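Local coordinates for cell wall surface anchor family protein (Streptococcus agalactiae serogroup V, PDB 3PF2), which forms, as the major pilin GBS80, the shaft of the group B Streptococcus type 1 pilus, seen here as a calcium-binding C-terminal fragment, at residues Ala118-Thr123 and Pro173-Glu178; Tyr295-Thr300 and Ser306-Pro311; Tyr44-Ile49 and Asp166-Ser171; Leu270-Ala275 and Val280-Glu285. All blocks are in the same frame, centred on the assembly; numbering follows the deposited sequence. Where two conformers were deposited one is given.

Contact 1 (Ala118-Thr123 and Pro173-Glu178); sequences ALDKAT and PPRKPE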
loop_
_atom_site.group_PDB
_atom_site.type_symbol
_atom_site.label_atom_id
_atom_site.label_comp_id
_atom_site.label_asym_id
_atom_site.label_seq_id
_atom_site.Cartn_x
_atom_site.Cartn_y
_atom_site.Cartn_z
ATOM N N ALA A 118 12.693 18.075 -10.441
ATOM C CA ALA A 118 11.403 18.787 -10.478
ATOM C C ALA A 118 10.262 17.776 -10.525
ATOM O O ALA A 118 9.238 17.947 -9.837
ATOM C CB ALA A 118 11.321 19.754 -11.675
ATOM N N LEU A 119 10.452 16.712 -11.302
ATOM C CA LEU A 119 9.432 15.668 -11.403
ATOM C C LEU A 119 9.241 15.004 -10.039
ATOM O O LEU A 119 8.098 14.866 -9.560
ATOM C CB LEU A 119 9.771 14.645 -12.495
ATOM C CG LEU A 119 8.682 13.585 -12.681
ATOM C CD1 LEU A 119 7.370 14.186 -13.238
ATOM C CD2 LEU A 119 9.174 12.413 -13.538
ATOM N N ASP A 120 10.364 14.652 -9.400
ATOM C CA ASP A 120 10.363 13.966 -8.103
ATOM C C ASP A 120 9.657 14.800 -7.040
ATOM O O ASP A 120 9.039 14.250 -6.113
ATOM C CB ASP A 120 11.800 13.719 -7.606
ATOM C CG ASP A 120 12.553 12.691 -8.425
ATOM O OD1 ASP A 120 11.961 12.006 -9.278
ATOM O OD2 ASP A 120 13.769 12.546 -8.193
ATOM N N LYS A 121 9.783 16.124 -7.155
ATOM C CA LYS A 121 9.294 17.056 -6.139
ATOM C C LYS A 121 7.900 17.571 -6.449
ATOM O O LYS A 121 7.348 18.327 -5.657
ATOM C CB LYS A 121 10.242 18.250 -5.989
ATOM C CG LYS A 121 11.219 18.159 -4.819
ATOM C CD LYS A 121 12.244 17.090 -5.057
ATOM C CE LYS A 121 13.281 17.038 -3.941
ATOM N NZ LYS A 121 14.356 16.071 -4.278
ATOM N N ALA A 122 7.340 17.181 -7.592
ATOM C CA ALA A 122 6.036 17.713 -8.028
ATOM C C ALA A 122 4.925 17.340 -7.046
ATOM O O ALA A 122 4.804 16.182 -6.649
ATOM C CB ALA A 122 5.687 17.215 -9.434
ATOM N N THR A 123 4.134 18.339 -6.643
ATOM C CA THR A 123 3.036 18.114 -5.695
ATOM C C THR A 123 1.682 18.429 -6.334
ATOM O O THR A 123 0.616 18.295 -5.702
ATOM C CB THR A 123 3.218 18.949 -4.410
ATOM O OG1 THR A 123 3.307 20.341 -4.746
ATOM C CG2 THR A 123 4.478 18.521 -3.649
ATOM N N PRO A 173 12.301 5.163 -12.833
ATOM C CA PRO A 173 12.495 6.014 -11.647
ATOM C C PRO A 173 13.828 5.713 -10.916
ATOM O O PRO A 173 14.163 4.546 -10.685
ATOM C CB PRO A 173 11.304 5.644 -10.751
ATOM C CG PRO A 173 10.238 5.189 -11.718
ATOM C CD PRO A 173 11.027 4.416 -12.769
ATOM N N PRO A 174 14.605 6.757 -10.593
ATOM C CA PRO A 174 15.847 6.537 -9.833
ATOM C C PRO A 174 15.581 6.036 -8.420
ATOM O O PRO A 174 16.377 5.246 -7.891
ATOM C CB PRO A 174 16.482 7.932 -9.763
ATOM C CG PRO A 174 15.903 8.691 -10.901
ATOM C CD PRO A 174 14.550 8.096 -11.201
ATOM N N ARG A 175 14.477 6.493 -7.828
ATOM C CA ARG A 175 14.148 6.194 -6.424
ATOM C C ARG A 175 12.721 5.688 -6.377
ATOM O O ARG A 175 11.849 6.240 -7.077
ATOM C CB ARG A 175 14.300 7.441 -5.563
ATOM C CG ARG A 175 15.756 7.927 -5.429
ATOM C CD ARG A 175 15.841 9.412 -5.102
ATOM N NE ARG A 175 15.586 10.274 -6.265
ATOM C CZ ARG A 175 16.501 10.607 -7.176
ATOM N NH1 ARG A 175 17.754 10.166 -7.074
ATOM N NH2 ARG A 175 16.162 11.392 -8.192
ATOM N N LYS A 176 12.511 4.642 -5.570
ATOM C CA LYS A 176 11.236 3.907 -5.481
ATOM C C LYS A 176 10.450 4.329 -4.237
ATOM O O LYS A 176 11.022 4.426 -3.140
ATOM C CB LYS A 176 11.479 2.400 -5.407
ATOM C CG LYS A 176 12.234 1.791 -6.600
ATOM C CD LYS A 176 12.182 0.255 -6.512
ATOM C CE LYS A 176 13.148 -0.418 -7.501
ATOM N NZ LYS A 176 12.891 -1.900 -7.548
ATOM N N PRO A 177 9.140 4.601 -4.396
ATOM C CA PRO A 177 8.285 4.775 -3.207
ATOM C C PRO A 177 7.953 3.434 -2.566
ATOM O O PRO A 177 8.161 2.385 -3.178
ATOM C CB PRO A 177 7.022 5.427 -3.782
ATOM C CG PRO A 177 6.939 4.883 -5.199
ATOM C CD PRO A 177 8.390 4.741 -5.658
ATOM N N GLU A 178 7.429 3.449 -1.333
ATOM C CA GLU A 178 7.094 2.195 -0.645
ATOM C C GLU A 178 5.930 2.370 0.309
ATOM O O GLU A 178 5.671 3.487 0.798
ATOM C CB GLU A 178 8.299 1.627 0.131
ATOM C CG GLU A 178 8.855 2.542 1.237
ATOM C CD GLU A 178 8.070 2.500 2.551
ATOM O OE1 GLU A 178 7.487 1.445 2.889
ATOM O OE2 GLU A 178 8.043 3.533 3.271
HETATM O O HOH W 1 12.795 9.002 -8.520
#

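Contact 2 (Tyr295-Thr300 and Ser306-Pro311); sequences YNTKPT and SADATP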
loop_
_atom_site.group_PDB
_atom_site.type_symbol
_atom_site.label_atom_id
_atom_site.label_comp_id
_atom_site.label_asym_id
_atom_site.label_seq_id
_atom_site.Cartn_x
_atom_site.Cartn_y
_atom_site.Cartn_z
ATOM N N TYR A 295 5.822 -7.255 15.226
ATOM C CA TYR A 295 5.368 -8.575 14.791
ATOM C C TYR A 295 6.583 -9.438 14.434
ATOM O O TYR A 295 6.737 -10.538 14.942
ATOM C CB TYR A 295 4.375 -8.507 13.615
ATOM C CG TYR A 295 3.708 -9.857 13.376
ATOM C CD1 TYR A 295 2.565 -10.225 14.087
ATOM C CD2 TYR A 295 4.236 -10.767 12.460
ATOM C CE1 TYR A 295 1.961 -11.460 13.888
ATOM C CE2 TYR A 295 3.638 -11.998 12.243
ATOM C CZ TYR A 295 2.503 -12.343 12.971
ATOM O OH TYR A 295 1.900 -13.562 12.772
ATOM N N ASN A 296 7.419 -8.918 13.550
ATOM C CA ASN A 296 8.719 -9.484 13.205
ATOM C C ASN A 296 9.831 -8.663 13.815
ATOM O O ASN A 296 9.800 -7.439 13.761
ATOM C CB ASN A 296 8.882 -9.466 11.680
ATOM C CG ASN A 296 7.779 -10.229 10.963
ATOM O OD1 ASN A 296 7.156 -9.717 10.017
ATOM N ND2 ASN A 296 7.530 -11.451 11.403
ATOM N N THR A 297 10.856 -9.322 14.356
ATOM C CA THR A 297 11.961 -8.581 14.963
ATOM C C THR A 297 12.850 -7.963 13.899
ATOM O O THR A 297 13.411 -6.884 14.108
ATOM C CB THR A 297 12.831 -9.471 15.879
ATOM O OG1 THR A 297 13.388 -10.543 15.101
ATOM C CG2 THR A 297 11.993 -10.042 17.036
ATOM N N LYS A 298 12.968 -8.640 12.756
ATOM C CA LYS A 298 13.847 -8.158 11.687
ATOM C C LYS A 298 13.190 -8.217 10.288
ATOM O O LYS A 298 13.618 -8.979 9.418
ATOM C CB LYS A 298 15.188 -8.907 11.743
ATOM C CG LYS A 298 15.984 -8.623 13.018
ATOM C CD LYS A 298 17.406 -9.221 12.976
ATOM C CE LYS A 298 18.161 -8.938 14.286
ATOM N NZ LYS A 298 19.576 -9.430 14.264
ATOM N N PRO A 299 12.148 -7.390 10.062
ATOM C CA PRO A 299 11.416 -7.505 8.796
ATOM C C PRO A 299 12.240 -7.199 7.556
ATOM O O PRO A 299 11.911 -7.703 6.487
ATOM C CB PRO A 299 10.280 -6.480 8.940
ATOM C CG PRO A 299 10.738 -5.560 9.995
ATOM C CD PRO A 299 11.531 -6.391 10.954
ATOM N N THR A 300 13.291 -6.397 7.690
ATOM C CA THR A 300 14.106 -6.020 6.525
ATOM C C THR A 300 14.881 -7.211 5.982
ATOM O O THR A 300 15.319 -7.191 4.833
ATOM C CB THR A 300 15.125 -4.896 6.833
ATOM O OG1 THR A 300 16.062 -5.346 7.822
ATOM C CG2 THR A 300 14.425 -3.649 7.320
ATOM N N SER A 306 8.113 -13.959 10.367
ATOM C CA SER A 306 8.684 -14.880 11.356
ATOM C C SER A 306 7.837 -14.947 12.626
ATOM O O SER A 306 7.933 -15.909 13.386
ATOM C CB SER A 306 10.133 -14.513 11.697
ATOM O OG SER A 306 10.269 -13.140 12.014
ATOM N N ALA A 307 6.997 -13.933 12.842
ATOM C CA ALA A 307 6.118 -13.868 14.026
ATOM C C ALA A 307 6.868 -14.109 15.339
ATOM O O ALA A 307 6.416 -14.870 16.211
ATOM C CB ALA A 307 4.929 -14.835 13.874
ATOM N N ASP A 308 8.007 -13.442 15.476
ATOM C CA ASP A 308 8.909 -13.679 16.592
ATOM C C ASP A 308 9.023 -12.517 17.579
ATOM O O ASP A 308 9.743 -12.621 18.571
ATOM C CB ASP A 308 10.298 -14.103 16.091
ATOM C CG ASP A 308 11.027 -12.993 15.356
ATOM O OD1 ASP A 308 10.382 -12.233 14.589
ATOM O OD2 ASP A 308 12.264 -12.892 15.541
ATOM N N ALA A 309 8.328 -11.407 17.333
ATOM C CA ALA A 309 8.408 -10.293 18.282
ATOM C C ALA A 309 7.762 -10.712 19.586
ATOM O O ALA A 309 6.825 -11.506 19.593
ATOM C CB ALA A 309 7.741 -9.026 17.738
ATOM N N THR A 310 8.266 -10.166 20.684
ATOM C CA THR A 310 7.729 -10.477 22.002
ATOM C C THR A 310 6.292 -9.990 22.090
ATOM O O THR A 310 6.023 -8.828 21.801
ATOM C CB THR A 310 8.585 -9.845 23.087
ATOM O OG1 THR A 310 9.919 -10.349 22.957
ATOM C CG2 THR A 310 8.050 -10.189 24.474
ATOM N N PRO A 311 5.360 -10.878 22.470
ATOM C CA PRO A 311 3.976 -10.396 22.578
ATOM C C PRO A 311 3.805 -9.513 23.804
ATOM O O PRO A 311 4.589 -9.628 24.775
ATOM C CB PRO A 311 3.171 -11.692 22.758
ATOM C CG PRO A 311 4.130 -12.644 23.394
ATOM C CD PRO A 311 5.456 -12.333 22.736
HETATM O O HOH W 2 12.090 -11.274 11.951
#

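Contact 3 (Tyr44-Ile49 and Asp166-Ser171); sequences YEKFEI and DNPKPS. With CA (calcium ion), chain C.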
loop_
_atom_site.group_PDB
_atom_site.type_symbol
_atom_site.label_atom_id
_atom_site.label_comp_id
_atom_site.label_asym_id
_atom_site.label_seq_id
_atom_site.Cartn_x
_atom_site.Cartn_y
_atom_site.Cartn_z
ATOM N N TYR A 44 6.680 10.322 -31.533
ATOM C CA TYR A 44 6.994 9.058 -30.870
ATOM C C TYR A 44 6.282 7.868 -31.514
ATOM O O TYR A 44 5.119 7.983 -31.920
ATOM C CB TYR A 44 6.688 9.152 -29.359
ATOM C CG TYR A 44 7.794 9.815 -28.538
ATOM C CD1 TYR A 44 8.330 11.059 -28.905
ATOM C CD2 TYR A 44 8.282 9.205 -27.374
ATOM C CE1 TYR A 44 9.336 11.670 -28.142
ATOM C CE2 TYR A 44 9.288 9.800 -26.608
ATOM C CZ TYR A 44 9.807 11.018 -26.989
ATOM O OH TYR A 44 10.799 11.594 -26.247
ATOM N N GLU A 45 6.988 6.740 -31.602
ATOM C CA GLU A 45 6.469 5.506 -32.193
ATOM C C GLU A 45 6.106 4.435 -31.156
ATOM O O GLU A 45 5.536 3.392 -31.508
ATOM C CB GLU A 45 7.479 4.953 -33.219
ATOM C CG GLU A 45 7.927 5.995 -34.249
ATOM C CD GLU A 45 8.880 5.430 -35.293
ATOM O OE1 GLU A 45 9.671 4.528 -34.952
ATOM O OE2 GLU A 45 8.845 5.900 -36.461
ATOM N N LYS A 46 6.438 4.702 -29.887
ATOM C CA LYS A 46 6.094 3.824 -28.775
ATOM C C LYS A 46 6.121 4.628 -27.478
ATOM O O LYS A 46 6.967 5.502 -27.295
ATOM C CB LYS A 46 7.086 2.661 -28.658
ATOM C CG LYS A 46 6.614 1.530 -27.740
ATOM C CD LYS A 46 7.717 0.531 -27.409
ATOM C CE LYS A 46 8.176 -0.258 -28.626
ATOM N NZ LYS A 46 7.069 -0.950 -29.357
ATOM N N PHE A 47 5.177 4.335 -26.589
ATOM C CA PHE A 47 5.186 4.933 -25.257
ATOM C C PHE A 47 4.388 3.960 -24.401
ATOM O O PHE A 47 3.166 4.060 -24.287
ATOM C CB PHE A 47 4.558 6.330 -25.291
ATOM C CG PHE A 47 4.876 7.174 -24.085
ATOM C CD1 PHE A 47 5.853 8.161 -24.153
ATOM C CD2 PHE A 47 4.176 6.998 -22.894
ATOM C CE1 PHE A 47 6.155 8.952 -23.047
ATOM C CE2 PHE A 47 4.466 7.782 -21.781
ATOM C CZ PHE A 47 5.456 8.763 -21.860
ATOM N N GLU A 48 5.099 3.000 -23.829
ATOM C CA GLU A 48 4.484 1.880 -23.129
ATOM C C GLU A 48 5.046 1.775 -21.724
ATOM O O GLU A 48 6.271 1.738 -21.535
ATOM C CB GLU A 48 4.752 0.569 -23.871
ATOM C CG GLU A 48 4.047 0.425 -25.212
ATOM C CD GLU A 48 4.426 -0.847 -25.947
ATOM O OE1 GLU A 48 5.196 -1.658 -25.387
ATOM O OE2 GLU A 48 3.952 -1.043 -27.091
ATOM N N ILE A 49 4.146 1.711 -20.748
ATOM C CA ILE A 49 4.538 1.617 -19.346
ATOM C C ILE A 49 4.227 0.230 -18.812
ATOM O O ILE A 49 3.134 -0.280 -19.020
ATOM C CB ILE A 49 3.863 2.737 -18.528
ATOM C CG1 ILE A 49 4.591 4.064 -18.806
ATOM C CG2 ILE A 49 3.866 2.399 -17.014
ATOM C CD1 ILE A 49 3.941 5.298 -18.252
ATOM N N ASP A 166 11.572 0.164 -35.190
ATOM C CA ASP A 166 11.216 -0.176 -33.818
ATOM C C ASP A 166 12.493 -0.208 -32.958
ATOM O O ASP A 166 13.188 -1.224 -32.917
ATOM C CB ASP A 166 10.534 -1.549 -33.816
ATOM C CG ASP A 166 10.011 -1.960 -32.444
ATOM O OD1 ASP A 166 9.735 -1.089 -31.602
ATOM O OD2 ASP A 166 9.856 -3.172 -32.224
ATOM N N ASN A 167 12.783 0.900 -32.273
ATOM C CA ASN A 167 14.024 1.055 -31.501
ATOM C C ASN A 167 13.826 1.819 -30.180
ATOM O O ASN A 167 14.373 2.909 -29.979
ATOM C CB ASN A 167 15.133 1.671 -32.371
ATOM C CG ASN A 167 14.630 2.793 -33.265
ATOM O OD1 ASN A 167 13.696 3.523 -32.920
ATOM N ND2 ASN A 167 15.267 2.943 -34.433
ATOM N N PRO A 168 13.029 1.237 -29.270
ATOM C CA PRO A 168 12.727 1.940 -28.025
ATOM C C PRO A 168 13.907 1.970 -27.032
ATOM O O PRO A 168 14.883 1.205 -27.173
ATOM C CB PRO A 168 11.582 1.115 -27.441
ATOM C CG PRO A 168 11.841 -0.264 -27.938
ATOM C CD PRO A 168 12.317 -0.051 -29.351
ATOM N N LYS A 169 13.797 2.855 -26.045
ATOM C CA LYS A 169 14.767 2.989 -24.967
ATOM C C LYS A 169 13.986 3.005 -23.664
ATOM O O LYS A 169 12.824 3.438 -23.646
ATOM C CB LYS A 169 15.512 4.316 -25.083
ATOM C CG LYS A 169 16.321 4.503 -26.384
ATOM C CD LYS A 169 16.721 5.965 -26.551
ATOM C CE LYS A 169 17.848 6.346 -25.608
ATOM N NZ LYS A 169 18.313 7.748 -25.798
ATOM N N PRO A 170 14.633 2.580 -22.561
ATOM C CA PRO A 170 13.982 2.616 -21.252
ATOM C C PRO A 170 14.121 3.956 -20.510
ATOM O O PRO A 170 15.078 4.718 -20.726
ATOM C CB PRO A 170 14.719 1.515 -20.483
ATOM C CG PRO A 170 16.119 1.597 -21.014
ATOM C CD PRO A 170 15.963 1.942 -22.495
ATOM N N SER A 171 13.143 4.232 -19.642
ATOM C CA SER A 171 13.266 5.254 -18.605
ATOM C C SER A 171 12.729 4.610 -17.336
ATOM O O SER A 171 11.698 3.940 -17.364
ATOM C CB SER A 171 12.469 6.514 -18.945
ATOM O OG SER A 171 12.546 7.475 -17.892
HETATM CA CA CA C . 11.878 4.702 -33.990
#

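Contact 4 (Leu270-Ala275 and Val280-Glu285); sequences LKETKA and VIPDKE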
loop_
_atom_site.group_PDB
_atom_site.type_symbol
_atom_site.label_atom_id
_atom_site.label_comp_id
_atom_site.label_asym_id
_atom_site.label_seq_id
_atom_site.Cartn_x
_atom_site.Cartn_y
_atom_site.Cartn_z
ATOM N N LEU A 270 -7.494 -2.371 22.823
ATOM C CA LEU A 270 -8.382 -3.533 22.957
ATOM C C LEU A 270 -9.337 -3.254 24.112
ATOM O O LEU A 270 -8.912 -2.775 25.152
ATOM C CB LEU A 270 -7.586 -4.803 23.265
ATOM C CG LEU A 270 -6.591 -5.281 22.207
ATOM C CD1 LEU A 270 -5.824 -6.469 22.760
ATOM C CD2 LEU A 270 -7.289 -5.652 20.934
ATOM N N LYS A 271 -10.623 -3.500 23.895
ATOM C CA LYS A 271 -11.590 -3.457 24.992
ATOM C C LYS A 271 -11.980 -4.889 25.318
ATOM O O LYS A 271 -12.585 -5.577 24.495
ATOM C CB LYS A 271 -12.813 -2.655 24.577
ATOM C CG LYS A 271 -13.890 -2.574 25.658
ATOM C CD LYS A 271 -15.178 -2.025 25.077
ATOM C CE LYS A 271 -16.294 -2.061 26.119
ATOM N NZ LYS A 271 -17.545 -1.477 25.555
ATOM N N GLU A 272 -11.637 -5.337 26.521
ATOM C CA GLU A 272 -11.962 -6.688 26.931
ATOM C C GLU A 272 -13.453 -6.765 27.243
ATOM O O GLU A 272 -13.952 -6.026 28.100
ATOM C CB GLU A 272 -11.125 -7.115 28.130
ATOM C CG GLU A 272 -11.263 -8.608 28.455
ATOM C CD GLU A 272 -10.254 -9.088 29.474
ATOM O OE1 GLU A 272 -9.280 -8.354 29.737
ATOM O OE2 GLU A 272 -10.427 -10.209 30.017
ATOM N N THR A 273 -14.142 -7.642 26.518
ATOM C CA THR A 273 -15.596 -7.785 26.619
ATOM C C THR A 273 -15.984 -9.112 27.269
ATOM O O THR A 273 -17.120 -9.288 27.718
ATOM C CB THR A 273 -16.265 -7.691 25.238
ATOM O OG1 THR A 273 -15.758 -8.728 24.386
ATOM C CG2 THR A 273 -15.994 -6.321 24.585
ATOM N N LYS A 274 -15.047 -10.058 27.299
ATOM C CA LYS A 274 -15.256 -11.342 27.977
ATOM C C LYS A 274 -13.944 -11.745 28.612
ATOM O O LYS A 274 -12.907 -11.681 27.958
ATOM C CB LYS A 274 -15.714 -12.420 26.988
ATOM C CG LYS A 274 -16.011 -13.783 27.647
ATOM C CD LYS A 274 -16.595 -14.792 26.670
ATOM C CE LYS A 274 -18.008 -14.403 26.201
ATOM N NZ LYS A 274 -18.727 -15.568 25.585
ATOM N N ALA A 275 -13.992 -12.138 29.884
ATOM C CA ALA A 275 -12.811 -12.607 30.599
ATOM C C ALA A 275 -12.751 -14.134 30.546
ATOM O O ALA A 275 -13.780 -14.780 30.321
ATOM C CB ALA A 275 -12.825 -12.118 32.048
ATOM N N VAL A 280 -12.405 -11.614 36.066
ATOM C CA VAL A 280 -13.279 -10.451 35.906
ATOM C C VAL A 280 -12.961 -9.661 34.647
ATOM O O VAL A 280 -11.837 -9.658 34.174
ATOM C CB VAL A 280 -13.251 -9.525 37.137
ATOM C CG1 VAL A 280 -13.714 -10.291 38.385
ATOM C CG2 VAL A 280 -11.870 -8.917 37.342
ATOM N N ILE A 281 -13.976 -9.000 34.109
ATOM C CA ILE A 281 -13.789 -8.068 33.017
ATOM C C ILE A 281 -13.204 -6.772 33.585
ATOM O O ILE A 281 -13.758 -6.190 34.524
ATOM C CB ILE A 281 -15.129 -7.802 32.321
ATOM C CG1 ILE A 281 -15.706 -9.111 31.762
ATOM C CG2 ILE A 281 -14.970 -6.752 31.235
ATOM C CD1 ILE A 281 -17.154 -9.006 31.378
ATOM N N PRO A 282 -12.074 -6.299 33.027
ATOM C CA PRO A 282 -11.505 -5.051 33.552
ATOM C C PRO A 282 -12.369 -3.840 33.162
ATOM O O PRO A 282 -13.223 -3.948 32.278
ATOM C CB PRO A 282 -10.132 -4.990 32.881
ATOM C CG PRO A 282 -10.317 -5.723 31.594
ATOM C CD PRO A 282 -11.350 -6.788 31.835
ATOM N N ASP A 283 -12.180 -2.703 33.821
ATOM C CA ASP A 283 -12.932 -1.526 33.399
ATOM C C ASP A 283 -12.078 -0.449 32.741
ATOM O O ASP A 283 -12.501 0.706 32.650
ATOM C CB ASP A 283 -13.816 -0.960 34.524
ATOM C CG ASP A 283 -13.021 -0.295 35.636
ATOM O OD1 ASP A 283 -11.780 -0.144 35.516
ATOM O OD2 ASP A 283 -13.662 0.085 36.642
ATOM N N LYS A 284 -10.892 -0.848 32.276
ATOM C CA LYS A 284 -10.035 0.035 31.474
ATOM C C LYS A 284 -9.612 -0.683 30.208
ATOM O O LYS A 284 -9.313 -1.874 30.235
ATOM C CB LYS A 284 -8.807 0.471 32.271
ATOM C CG LYS A 284 -9.117 1.293 33.534
ATOM C CD LYS A 284 -9.405 2.752 33.178
ATOM C CE LYS A 284 -8.985 3.692 34.310
ATOM N NZ LYS A 284 -10.018 3.751 35.379
ATOM N N GLU A 285 -9.584 0.057 29.101
ATOM C CA GLU A 285 -9.130 -0.484 27.823
ATOM C C GLU A 285 -7.614 -0.641 27.838
ATOM O O GLU A 285 -6.915 0.002 28.634
ATOM C CB GLU A 285 -9.604 0.401 26.666
ATOM C CG GLU A 285 -11.140 0.428 26.574
ATOM C CD GLU A 285 -11.721 1.238 25.431
ATOM O OE1 GLU A 285 -11.025 2.116 24.880
ATOM O OE2 GLU A 285 -12.917 1.006 25.101
HETATM O O HOH W 3 -10.895 -3.509 28.471
HETATM O O HOH W 4 -13.429 -3.701 29.605
#

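Contact 1 (Ala118-Thr123 and Pro173-Glu178)
D120, on the helix 116-121, and R175, in the irregular linker that runs into the strand 178-190, face each other with their CA atoms 8.8 Å apart, too far for backbone pairing, so the contact depends on what the two side chains bridge. Both direct their CB toward the other segment, and their side chains cross at about a right angle. R175 supplies the greater length: its chain bends at chi3 (-77°), which turns the guanidinium back to the helix and offers NH2 to the acid. R175 NH2 donates to D120 OD2 at 2.7 Å, a nearly straight bond with an N-H...O angle of 168°. The acceptor lies close to the guanidinium plane and is met nearly along its own C-O bond, while the carboxylate plane is turned steeply from that of the arginine. This is a single-pronged salt bridge, not the flat two-pronged pairing. D120 OD1 lies near water 1, which accepts from R175 N at 3.1 Å and may bridge the two. P174 suits the turn of the linker, its CB 3.6 Å above the guanidinium plane, over the rim of one face. Q116, one helical turn earlier, donates to D120 OD1 and also touches P174 and R175. On the side of the strand 9-13, D120 and L119 touch D10, a calcium ligand, so D120 stands just behind that metal site; P177 rests on K11 of the same strand, and P177 and E178 bond N152, D19 and A21 as the chain enters the strand 178-190.

Contact 2 (Tyr295-Thr300 and Ser306-Pro311)
The carboxylate of D308 is held through both oxygens by T297. T297 N lies 3.0 Å from D308 OD1, coming in on its syn side and tilted to one face of the plane, and D308 OD2 takes the hydroxyl T297 OG1 at 2.6 Å. In one of its two conformers S306 OG can donate to OD1 from over the other face. A chi1 of 60° puts the threonine hydroxyl between the backbone N and the carbonyl carbon, close to the residue's own N-H, so a single aspartate can hold both groups and fix the rotation of its carboxylate. Threonine suits the site because its methyl, CG2, also comes within 3.8 Å of A309 CA. The second flat group, the Y295 ring, meets a small residue obliquely: A307 CB lies 3.5 Å from Y295 CE2, and A307, with a left-handed backbone, is compact enough to fit. The phenol OH of Y295 turns to E249 on the strand 247-253. Between the two segments, A309 N donates to Y295 O at 3.0 Å, from above the carbonyl plane. Aspartate bonds, together with one backbone bond, take the place of regular pairing in the long connection between the strands 286-290 and 312-316. This loop of the prealbumin-like domain, probably of CNA-B type, meets the first domain of the fragment: P299 O bonds K148, and Y295 and N296 touch L146 and V145.

Contact 3 (Tyr44-Ile49 and Asp166-Ser171)
A calcium site at one end of the first domain of this fragment ties these segments together: E45, just before the strand 46-52, and N167, just before the strand 169-171, bind the same ion. E45 OE1 coordinates it at 2.4 Å, and N167 OD1 does so at an equal 2.4 Å. The glutamate uses a single oxygen, for its OE2 lies 4.1 Å from the ion and accepts instead from the backbone N of K164. A hard ion like calcium favours such oxygen ligands, and the amide of N167 provides one without adding charge. D159, T161, D163 and A165 are further ligands of the ion, so every second residue from 159 to 167 is a ligand and the chain wraps around the metal. In the neighbouring antiparallel sheet, the metal loop joins the strand 155-159 to the outer strand 169-171 at the end of the Ig-like domain. Next to the ion, K46 reaches across toward the loop. Its CG is anti to the backbone N (chi1 -166°), and bends at chi3 and chi4 curl the amine back, leaving NZ 3.5 Å from D166 OD1 in a fairly long salt bridge. K46 NZ also makes a longer bridge, 3.9 Å, to E48 OE2, and so sits between two carboxylates. Lysine is well suited here because its carbon chain does a second job: K46 CE rests 3.7 Å from P168 CG, an apolar contact with the ring that follows the metal ligand.

Contact 4 (Leu270-Ala275 and Val280-Glu285)
P282 O and E272 O are joined by water 4, which donates to P282 O at 2.7 Å and to E272 O at 2.8 Å. A second water performs a similar service for the same strand residue, accepting from E272 N at 2.8 Å and donating to K284 O. Water thus replaces direct pairing where the chain 280-285 stands off from the strand 266-274; direct bonding resumes between L270 and I286. The buried E272 side chain, extended with CG anti to its own N (chi1 -170°), crosses the P282 ring at about a right angle and brings OE1 within 3.3 Å of P282 CD. In CNA-B-type pilin domains a lysine and an asparagine on adjacent strands are joined by an isopeptide bond with an acidic residue close by; K188, N316 and E272 are grouped in a way consistent with this. Next along the strand, T273 and K274 both face E201 in a classic beta bulge. Branched I281 lies against the backbone there, its CG2 3.4 Å from E272 O and its CD1 near T273 O, while small A275 lets its CB approach V280 O. At the other end, the aliphatic part of K271 runs past E285, with K271 CB 3.7 Å from E285 OE2.

How the contacts relate
Along the chain the segments of contacts 3 and 1 alternate: 44-49, 118-123, 166-171, then 173-178, with the last two adjoining. In both, a segment of the chain leaving the fragment's first domain meets an earlier part of that domain beside a calcium ion; their centres are about 21 Å apart. Contact 4 and then contact 2 follow in the prealbumin-like domain, in series, before and after the strand 286-290, with centres about 26 Å apart. The strand 178-190, which begins at the end of contact 1, runs on into this second domain. The centres of contacts 3 and 4 lie about 61 Å apart, near opposite ends of the elongated fragment, a shape consistent with a pilus-shaft subunit.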